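Local atomic coordinates of protein Pcdhgb2 (Mus musculus, PDB entry 5SZR), a protein that probably mediates calcium-dependent cell adhesion as a gamma-protocadherin, and may take part in setting up and maintaining specific neuronal connections in the brain. Residues A[324-329]-A[355-360]; A[366-371]-A[382-387]; A[370-375]-A[406-411]. One frame throughout, in Å; residues are numbered along the deposited sequence.

Contact 1: A[324-329]-A[355-360]; sequences RVLYPT and VAVDAD. With CA (calcium ion), chain R; CA (calcium ion), chain Q.
Leu326 lays its CD1 methyl on the isopropyl group of Val357, 3.7 Å from Val357 CG2, the two side chains crossing at about a right angle. Arg324 runs alongside the same valine and points the same way, its CG 4.0 Å from Val357 CG2. At the other end Tyr327 meets Val355 through its CB alone; with CG anti to the backbone N (chi1 -179°) the ring is carried off and rests one face on its own neighbour Pro328, which follows a cis peptide bond.

Strands 324-327 and 355-357 run antiparallel. Arg324 and Val357 exchange two backbone hydrogen bonds, and Val355 N donates to Tyr327 O at 2.8 Å. Val355 O itself takes two donors, Leu326 N at 2.8 Å and Tyr327 N at 3.2 Å, so two residues of one strand face one of the other in a classic beta bulge. Val325 and Ala356 turn to the opposite face.

Past the strand, Asp358 grips a calcium ion with both carboxylate oxygens, and its OD1 also accepts from Asp360 N in an Asx turn. Asp360 bridges that ion (OD2) and a second one (OD1), within the calcium-binding linker characteristic of successive cadherin domains.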
loop_
_atom_site.group_PDB
_atom_site.type_symbol
_atom_site.label_atom_id
_atom_site.label_comp_id
_atom_site.label_asym_id
_atom_site.label_seq_id
_atom_site.Cartn_x
_atom_site.Cartn_y
_atom_site.Cartn_z
ATOM N N ARG A 324 30.544 20.296 -46.224
ATOM C CA ARG A 324 30.998 21.471 -46.951
ATOM C C ARG A 324 32.453 21.299 -47.361
ATOM O O ARG A 324 33.267 20.766 -46.599
ATOM C CB ARG A 324 30.819 22.752 -46.121
ATOM C CG ARG A 324 31.161 22.613 -44.657
ATOM C CD ARG A 324 30.509 23.724 -43.845
ATOM N NE ARG A 324 31.092 25.033 -44.128
ATOM C CZ ARG A 324 32.102 25.558 -43.442
ATOM N NH1 ARG A 324 32.573 26.757 -43.761
ATOM N NH2 ARG A 324 32.643 24.881 -42.436
ATOM N N VAL A 325 32.766 21.743 -48.575
ATOM C CA VAL A 325 34.109 21.607 -49.125
ATOM C C VAL A 325 34.966 22.763 -48.631
ATOM O O VAL A 325 34.576 23.931 -48.735
ATOM C CB VAL A 325 34.062 21.563 -50.659
ATOM C CG1 VAL A 325 35.462 21.396 -51.229
ATOM C CG2 VAL A 325 33.145 20.441 -51.132
ATOM N N LEU A 326 36.135 22.440 -48.080
ATOM C CA LEU A 326 37.093 23.442 -47.630
ATOM C C LEU A 326 38.286 23.593 -48.560
ATOM O O LEU A 326 38.902 24.662 -48.585
ATOM C CB LEU A 326 37.604 23.096 -46.227
ATOM C CG LEU A 326 36.545 22.974 -45.131
ATOM C CD1 LEU A 326 37.205 22.726 -43.784
ATOM C CD2 LEU A 326 35.680 24.224 -45.088
ATOM N N TYR A 327 38.623 22.551 -49.313
ATOM C CA TYR A 327 39.698 22.594 -50.296
ATOM C C TYR A 327 39.361 21.624 -51.426
ATOM O O TYR A 327 38.872 20.528 -51.173
ATOM C CB TYR A 327 41.046 22.233 -49.660
ATOM C CG TYR A 327 42.207 22.295 -50.631
ATOM C CD1 TYR A 327 43.024 23.415 -50.696
ATOM C CD2 TYR A 327 42.476 21.238 -51.498
ATOM C CE1 TYR A 327 44.078 23.478 -51.590
ATOM C CE2 TYR A 327 43.514 21.291 -52.390
ATOM C CZ TYR A 327 44.319 22.414 -52.435
ATOM O OH TYR A 327 45.364 22.469 -53.329
ATOM N N PRO A 328 39.627 22.018 -52.683
ATOM C CA PRO A 328 40.195 23.308 -53.090
ATOM C C PRO A 328 39.192 24.445 -52.979
ATOM O O PRO A 328 37.995 24.186 -52.839
ATOM C CB PRO A 328 40.583 23.069 -54.551
ATOM C CG PRO A 328 39.613 22.024 -55.014
ATOM C CD PRO A 328 39.410 21.124 -53.836
ATOM N N THR A 329 39.680 25.683 -53.018
ATOM C CA THR A 329 38.785 26.826 -53.116
ATOM C C THR A 329 38.016 26.746 -54.427
ATOM O O THR A 329 38.598 26.494 -55.485
ATOM C CB THR A 329 39.574 28.130 -53.042
ATOM O OG1 THR A 329 40.410 28.120 -51.880
ATOM C CG2 THR A 329 38.631 29.320 -52.967
ATOM N N VAL A 355 39.024 18.186 -49.572
ATOM C CA VAL A 355 39.006 18.211 -48.113
ATOM C C VAL A 355 37.658 18.770 -47.680
ATOM O O VAL A 355 37.367 19.950 -47.914
ATOM C CB VAL A 355 40.159 19.041 -47.533
ATOM C CG1 VAL A 355 40.051 19.095 -46.016
ATOM C CG2 VAL A 355 41.497 18.462 -47.961
ATOM N N ALA A 356 36.834 17.930 -47.056
ATOM C CA ALA A 356 35.512 18.338 -46.600
ATOM C C ALA A 356 35.344 18.000 -45.126
ATOM O O ALA A 356 36.024 17.122 -44.589
ATOM C CB ALA A 356 34.399 17.671 -47.413
ATOM N N VAL A 357 34.422 18.718 -44.478
ATOM C CA VAL A 357 34.074 18.502 -43.078
ATOM C C VAL A 357 32.558 18.408 -42.957
ATOM O O VAL A 357 31.814 18.708 -43.892
ATOM C CB VAL A 357 34.616 19.614 -42.157
ATOM C CG1 VAL A 357 36.130 19.554 -42.074
ATOM C CG2 VAL A 357 34.150 20.981 -42.644
ATOM N N ASP A 358 32.107 17.996 -41.773
ATOM C CA ASP A 358 30.685 17.794 -41.503
ATOM C C ASP A 358 30.451 17.999 -40.014
ATOM O O ASP A 358 31.093 17.338 -39.192
ATOM C CB ASP A 358 30.242 16.394 -41.941
ATOM C CG ASP A 358 28.738 16.262 -42.064
ATOM O OD1 ASP A 358 28.025 16.519 -41.072
ATOM O OD2 ASP A 358 28.262 15.899 -43.157
ATOM N N ALA A 359 29.535 18.907 -39.668
ATOM C CA ALA A 359 29.326 19.291 -38.276
ATOM C C ALA A 359 28.657 18.207 -37.438
ATOM O O ALA A 359 28.632 18.328 -36.206
ATOM C CB ALA A 359 28.492 20.574 -38.205
ATOM N N ASP A 360 28.113 17.163 -38.059
ATOM C CA ASP A 360 27.365 16.157 -37.316
ATOM C C ASP A 360 28.297 15.129 -36.685
ATOM O O ASP A 360 29.506 15.366 -36.573
ATOM C CB ASP A 360 26.347 15.482 -38.236
ATOM C CG ASP A 360 25.312 16.459 -38.766
ATOM O OD1 ASP A 360 24.908 17.363 -38.009
ATOM O OD2 ASP A 360 24.903 16.334 -39.937
HETATM CA CA CA R . 25.908 15.500 -42.012
HETATM CA CA CA Q . 23.427 17.120 -35.998
#

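Contact 2: A[366-371]-A[382-387]; sequences WLSYHV and LGLRTG
Tyr369 packs over Gly387 in the last cadherin domain of this fragment, where a beta-sandwich edge strand meets the turn between strands 380-382 and 388-391. The tight part lies here. Gly387 CA sits over one face of the phenol ring, 3.7 Å from its centroid, in a CH-pi contact; a side chain at this glycine would run into the ring. Leu384 O approaches the ring edge near its plane while accepting a hydrogen bond from Tyr369 N at 2.7 Å, and Gly383 O lies 3.5 Å from Tyr369 CB. The turn closes on itself through Gly387 N to Gly383 O. Beyond the ring, Tyr369 OH shares a water with Thr386 O and makes a weak hydrogen bond to Ala356 N. An alanine at Tyr369 is likely to open a gap above Gly387 and leave that water without its phenol partner. Leu382 adds its CD2, which touches Tyr369 CB and Val371 CG2.

The outer side is more exposed and is held by flat groups and charge. Leu384 merely brushes the imidazole of His370 with CD1, while His370 NE2 is hydrogen-bonded to Ser368 OG at 2.6 Å. Arg385, bent at chi2 (-63°), brings its guanidinium flat onto the exposed Trp366, the planes 3° apart and CZ 3.6 Å from the centroid of the five-membered ring, a cation-pi stack. The same group donates from NH1 to Leu367 O at 3.1 Å; the acceptor lies in the guanidinium plane, yet the nitrogen stands well above the plane of the carbonyl.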
loop_
_atom_site.group_PDB
_atom_site.type_symbol
_atom_site.label_atom_id
_atom_site.label_comp_id
_atom_site.label_asym_id
_atom_site.label_seq_id
_atom_site.Cartn_x
_atom_site.Cartn_y
_atom_site.Cartn_z
ATOM N N TRP A 366 30.137 10.807 -41.570
ATOM C CA TRP A 366 31.105 9.911 -42.200
ATOM C C TRP A 366 31.096 10.177 -43.704
ATOM O O TRP A 366 30.155 9.795 -44.407
ATOM C CB TRP A 366 30.780 8.451 -41.897
ATOM C CG TRP A 366 31.916 7.512 -42.188
ATOM C CD1 TRP A 366 33.205 7.853 -42.500
ATOM C CD2 TRP A 366 31.865 6.080 -42.209
ATOM N NE1 TRP A 366 33.958 6.721 -42.702
ATOM C CE2 TRP A 366 33.160 5.620 -42.529
ATOM C CE3 TRP A 366 30.853 5.144 -41.990
ATOM C CZ2 TRP A 366 33.465 4.265 -42.634
ATOM C CZ3 TRP A 366 31.161 3.794 -42.086
ATOM C CH2 TRP A 366 32.458 3.369 -42.405
ATOM N N LEU A 367 32.140 10.826 -44.199
ATOM C CA LEU A 367 32.125 11.329 -45.564
ATOM C C LEU A 367 32.662 10.298 -46.545
ATOM O O LEU A 367 33.584 9.538 -46.236
ATOM C CB LEU A 367 32.927 12.625 -45.664
ATOM C CG LEU A 367 32.400 13.681 -44.695
ATOM C CD1 LEU A 367 33.017 15.034 -44.989
ATOM C CD2 LEU A 367 30.870 13.745 -44.738
ATOM N N SER A 368 32.059 10.270 -47.729
ATOM C CA SER A 368 32.495 9.420 -48.821
ATOM C C SER A 368 32.444 10.238 -50.101
ATOM O O SER A 368 31.544 11.066 -50.276
ATOM C CB SER A 368 31.623 8.172 -48.957
ATOM O OG SER A 368 30.397 8.489 -49.591
ATOM N N TYR A 369 33.403 9.993 -50.990
ATOM C CA TYR A 369 33.648 10.823 -52.161
ATOM C C TYR A 369 33.345 10.030 -53.424
ATOM O O TYR A 369 33.806 8.895 -53.572
ATOM C CB TYR A 369 35.097 11.313 -52.164
ATOM C CG TYR A 369 35.430 12.178 -50.967
ATOM C CD1 TYR A 369 35.411 13.564 -51.065
ATOM C CD2 TYR A 369 35.753 11.611 -49.736
ATOM C CE1 TYR A 369 35.708 14.362 -49.979
ATOM C CE2 TYR A 369 36.050 12.403 -48.634
ATOM C CZ TYR A 369 36.022 13.777 -48.762
ATOM O OH TYR A 369 36.319 14.572 -47.677
ATOM N N HIS A 370 32.576 10.626 -54.334
ATOM C CA HIS A 370 32.097 9.929 -55.518
ATOM C C HIS A 370 32.278 10.790 -56.758
ATOM O O HIS A 370 32.124 12.015 -56.704
ATOM C CB HIS A 370 30.622 9.551 -55.374
ATOM C CG HIS A 370 30.315 8.790 -54.123
ATOM N ND1 HIS A 370 30.249 7.415 -54.086
ATOM C CD2 HIS A 370 30.055 9.215 -52.864
ATOM C CE1 HIS A 370 29.960 7.024 -52.857
ATOM N NE2 HIS A 370 29.839 8.097 -52.097
ATOM N N VAL A 371 32.606 10.140 -57.874
ATOM C CA VAL A 371 32.646 10.788 -59.181
ATOM C C VAL A 371 31.252 10.715 -59.785
ATOM O O VAL A 371 30.727 9.622 -60.020
ATOM C CB VAL A 371 33.676 10.124 -60.108
ATOM C CG1 VAL A 371 33.539 10.669 -61.537
ATOM C CG2 VAL A 371 35.088 10.349 -59.591
ATOM N N LEU A 382 39.236 8.333 -57.545
ATOM C CA LEU A 382 38.809 9.194 -56.446
ATOM C C LEU A 382 38.659 8.341 -55.194
ATOM O O LEU A 382 37.795 7.459 -55.139
ATOM C CB LEU A 382 37.503 9.911 -56.787
ATOM C CG LEU A 382 36.922 10.798 -55.684
ATOM C CD1 LEU A 382 37.907 11.897 -55.306
ATOM C CD2 LEU A 382 35.591 11.389 -56.116
ATOM N N GLY A 383 39.503 8.594 -54.196
ATOM C CA GLY A 383 39.475 7.836 -52.958
ATOM C C GLY A 383 38.138 7.916 -52.252
ATOM O O GLY A 383 37.697 9.004 -51.866
ATOM N N LEU A 384 37.483 6.759 -52.091
ATOM C CA LEU A 384 36.144 6.727 -51.514
ATOM C C LEU A 384 36.091 7.444 -50.172
ATOM O O LEU A 384 35.159 8.210 -49.905
ATOM C CB LEU A 384 35.674 5.279 -51.358
ATOM C CG LEU A 384 34.301 5.094 -50.709
ATOM C CD1 LEU A 384 33.239 5.853 -51.486
ATOM C CD2 LEU A 384 33.947 3.623 -50.623
ATOM N N ARG A 385 37.085 7.214 -49.314
ATOM C CA ARG A 385 37.134 7.861 -48.011
ATOM C C ARG A 385 38.172 8.967 -47.917
ATOM O O ARG A 385 38.092 9.784 -46.997
ATOM C CB ARG A 385 37.415 6.828 -46.909
ATOM C CG ARG A 385 36.373 5.736 -46.800
ATOM C CD ARG A 385 35.015 6.306 -46.429
ATOM N NE ARG A 385 34.041 5.256 -46.143
ATOM C CZ ARG A 385 32.771 5.488 -45.822
ATOM N NH1 ARG A 385 32.324 6.734 -45.743
ATOM N NH2 ARG A 385 31.950 4.475 -45.570
ATOM N N THR A 386 39.135 9.019 -48.832
ATOM C CA THR A 386 40.197 10.012 -48.732
ATOM C C THR A 386 39.919 11.274 -49.543
ATOM O O THR A 386 40.403 12.354 -49.182
ATOM C CB THR A 386 41.530 9.402 -49.173
ATOM O OG1 THR A 386 41.460 9.054 -50.561
ATOM C CG2 THR A 386 41.831 8.149 -48.362
ATOM N N GLY A 387 39.136 11.179 -50.612
ATOM C CA GLY A 387 38.972 12.337 -51.467
ATOM C C GLY A 387 40.225 12.710 -52.227
ATOM O O GLY A 387 40.349 13.848 -52.690
HETATM O O HOH W 1 35.061 7.085 -55.407
HETATM O O HOH W 2 39.503 14.802 -47.347
#

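Contact 3: A[370-375]-A[406-411]; sequences HVLQAS and LVAVRD. With CA (calcium ion), chain R; MAN (alpha-D-mannopyranose), chain U.
Leu406 O takes two backbone donors, Leu372 N at 2.6 Å and nearly in line with the carbonyl bond, and Gln373 N, which comes in on a lone pair at 3.3 Å. His370 and Ala408 pair through two backbone bonds, Ala408 N to His370 O being 2.7 Å.

The Arg410 chain, extended from CG to NE (chi2 -167°), carries NE out to a mannose, where it donates to the ring oxygen O5 at 2.9 Å, with a weak bond to the sugar's O6 beside it; Arg410 NH2 reaches the same O5 at 3.3 Å. The sugar belongs to a glycan carried by the protein itself. One residue on, Asp411 OD2 binds a calcium ion at 2.6 Å, sharing it with Asp358 and Asp360, while Asp411 OD1 accepts from the backbone of Gly413 and Leu417.

The doubly used Leu406 O marks a classic beta bulge, which breaks strand 368-374, an outermost strand of the mixed four-stranded sheet in the cadherin beta-sandwich, just where the chain turns a corner at Leu372.

Leu372 spreads over the strand opposite. Its CD1 lies 3.7 Å from Ala408 CB and its CD2 meets Arg410 NH2, while its CB touches Leu406 CG. Ala408 CB also sits beneath the centre of the guanidinium, on one face, so the arginine that holds the sugar rests on an apolar floor. The His370 and Arg410 side chains cross at about a right angle, with imidazole and guanidinium planes inclined at 47°. Gln373 lies alongside Leu406 with its amide over CD2, and its OE1 is hydrogen-bonded to Arg404 NH2.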
loop_
_atom_site.group_PDB
_atom_site.type_symbol
_atom_site.label_atom_id
_atom_site.label_comp_id
_atom_site.label_asym_id
_atom_site.label_seq_id
_atom_site.Cartn_x
_atom_site.Cartn_y
_atom_site.Cartn_z
ATOM N N HIS A 370 32.576 10.626 -54.334
ATOM C CA HIS A 370 32.097 9.929 -55.518
ATOM C C HIS A 370 32.278 10.790 -56.758
ATOM O O HIS A 370 32.124 12.015 -56.704
ATOM C CB HIS A 370 30.622 9.551 -55.374
ATOM C CG HIS A 370 30.315 8.790 -54.123
ATOM N ND1 HIS A 370 30.249 7.415 -54.086
ATOM C CD2 HIS A 370 30.055 9.215 -52.864
ATOM C CE1 HIS A 370 29.960 7.024 -52.857
ATOM N NE2 HIS A 370 29.839 8.097 -52.097
ATOM N N VAL A 371 32.606 10.140 -57.874
ATOM C CA VAL A 371 32.646 10.788 -59.181
ATOM C C VAL A 371 31.252 10.715 -59.785
ATOM O O VAL A 371 30.727 9.622 -60.020
ATOM C CB VAL A 371 33.676 10.124 -60.108
ATOM C CG1 VAL A 371 33.539 10.669 -61.537
ATOM C CG2 VAL A 371 35.088 10.349 -59.591
ATOM N N LEU A 372 30.647 11.874 -60.041
ATOM C CA LEU A 372 29.356 11.876 -60.717
ATOM C C LEU A 372 29.514 11.904 -62.234
ATOM O O LEU A 372 28.797 11.192 -62.947
ATOM C CB LEU A 372 28.514 13.068 -60.253
ATOM C CG LEU A 372 28.328 13.235 -58.741
ATOM C CD1 LEU A 372 27.477 14.466 -58.448
ATOM C CD2 LEU A 372 27.714 11.984 -58.096
ATOM N N GLN A 373 30.449 12.710 -62.738
ATOM C CA GLN A 373 30.706 12.819 -64.166
ATOM C C GLN A 373 32.207 12.843 -64.393
ATOM O O GLN A 373 32.954 13.417 -63.593
ATOM C CB GLN A 373 30.067 14.080 -64.757
ATOM C CG GLN A 373 28.556 14.112 -64.673
ATOM C CD GLN A 373 27.980 15.473 -65.013
ATOM O OE1 GLN A 373 28.713 16.449 -65.190
ATOM N NE2 GLN A 373 26.658 15.545 -65.107
ATOM N N ALA A 374 32.643 12.212 -65.480
ATOM C CA ALA A 374 34.050 12.182 -65.851
ATOM C C ALA A 374 34.163 12.262 -67.364
ATOM O O ALA A 374 33.456 11.537 -68.073
ATOM C CB ALA A 374 34.738 10.914 -65.338
ATOM N N SER A 375 35.040 13.142 -67.857
ATOM C CA SER A 375 35.253 13.222 -69.298
ATOM C C SER A 375 35.938 11.975 -69.841
ATOM O O SER A 375 35.828 11.692 -71.038
ATOM C CB SER A 375 36.062 14.474 -69.657
ATOM O OG SER A 375 37.223 14.592 -68.853
ATOM N N LEU A 406 33.217 15.866 -62.073
ATOM C CA LEU A 406 32.193 16.385 -61.171
ATOM C C LEU A 406 32.100 15.424 -59.993
ATOM O O LEU A 406 31.622 14.295 -60.143
ATOM C CB LEU A 406 30.847 16.535 -61.877
ATOM C CG LEU A 406 29.672 16.922 -60.967
ATOM C CD1 LEU A 406 29.967 18.223 -60.230
ATOM C CD2 LEU A 406 28.373 17.036 -61.753
ATOM N N VAL A 407 32.557 15.868 -58.826
ATOM C CA VAL A 407 32.679 15.003 -57.659
ATOM C C VAL A 407 31.660 15.409 -56.603
ATOM O O VAL A 407 31.270 16.577 -56.487
ATOM C CB VAL A 407 34.105 15.028 -57.071
ATOM C CG1 VAL A 407 35.120 14.606 -58.121
ATOM C CG2 VAL A 407 34.433 16.408 -56.523
ATOM N N ALA A 408 31.236 14.423 -55.817
ATOM C CA ALA A 408 30.273 14.627 -54.746
ATOM C C ALA A 408 30.842 14.056 -53.457
ATOM O O ALA A 408 31.301 12.907 -53.430
ATOM C CB ALA A 408 28.928 13.964 -55.076
ATOM N N VAL A 409 30.820 14.855 -52.397
ATOM C CA VAL A 409 31.151 14.391 -51.057
ATOM C C VAL A 409 29.843 14.231 -50.291
ATOM O O VAL A 409 29.092 15.200 -50.117
ATOM C CB VAL A 409 32.123 15.349 -50.347
ATOM C CG1 VAL A 409 31.686 16.800 -50.515
ATOM C CG2 VAL A 409 32.266 14.982 -48.885
ATOM N N ARG A 410 29.555 13.001 -49.863
ATOM C CA ARG A 410 28.301 12.651 -49.211
ATOM C C ARG A 410 28.561 12.180 -47.787
ATOM O O ARG A 410 29.612 11.605 -47.489
ATOM C CB ARG A 410 27.567 11.545 -49.975
ATOM C CG ARG A 410 27.298 11.868 -51.430
ATOM C CD ARG A 410 26.306 10.895 -52.053
ATOM N NE ARG A 410 25.619 11.519 -53.182
ATOM C CZ ARG A 410 25.792 11.182 -54.456
ATOM N NH1 ARG A 410 26.618 10.198 -54.784
ATOM N NH2 ARG A 410 25.118 11.823 -55.401
ATOM N N ASP A 411 27.597 12.420 -46.902
ATOM C CA ASP A 411 27.679 11.829 -45.579
ATOM C C ASP A 411 26.946 10.487 -45.580
ATOM O O ASP A 411 26.397 10.049 -46.594
ATOM C CB ASP A 411 27.153 12.789 -44.504
ATOM C CG ASP A 411 25.694 13.191 -44.708
ATOM O OD1 ASP A 411 24.901 12.409 -45.273
ATOM O OD2 ASP A 411 25.338 14.309 -44.279
HETATM CA CA CA R . 25.908 15.500 -42.012
HETATM C C1 MAN U . 24.936 15.162 -53.389
HETATM C C2 MAN U . 24.272 16.176 -54.328
HETATM C C3 MAN U . 22.864 16.486 -53.817
HETATM C C4 MAN U . 22.059 15.194 -53.699
HETATM C C5 MAN U . 22.780 14.261 -52.716
HETATM C C6 MAN U . 22.104 12.916 -52.554
HETATM O O2 MAN U . 24.097 15.606 -55.634
HETATM O O3 MAN U . 22.182 17.421 -54.638
HETATM O O4 MAN U . 20.743 15.471 -53.231
HETATM O O5 MAN U . 24.135 14.015 -53.193
HETATM O O6 MAN U . 23.075 12.002 -52.053
#

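In the fold
All three contacts belong to the last cadherin domain of the fragment. From the N terminus, contact 1 comes first, pairing 324-327 with 350-357 at one margin of the antiparallel sheet and closing a loop that contains strand 335-342. It closes before contacts 2 and 3 open; both of these start from strand 368-374, sharing His370 and Val371. The short loop of contact 2 is overlapped by the longer one of contact 3, which spans strands 380-382 and 388-391 before returning to 402-410. Contact 2 thus ties the two sheets together at one side, contact 3 builds the mixed sheet, and Val409 meets Val325, Ala356 and Tyr369 in the interior. Contacts 1 and 3 converge on one calcium ion.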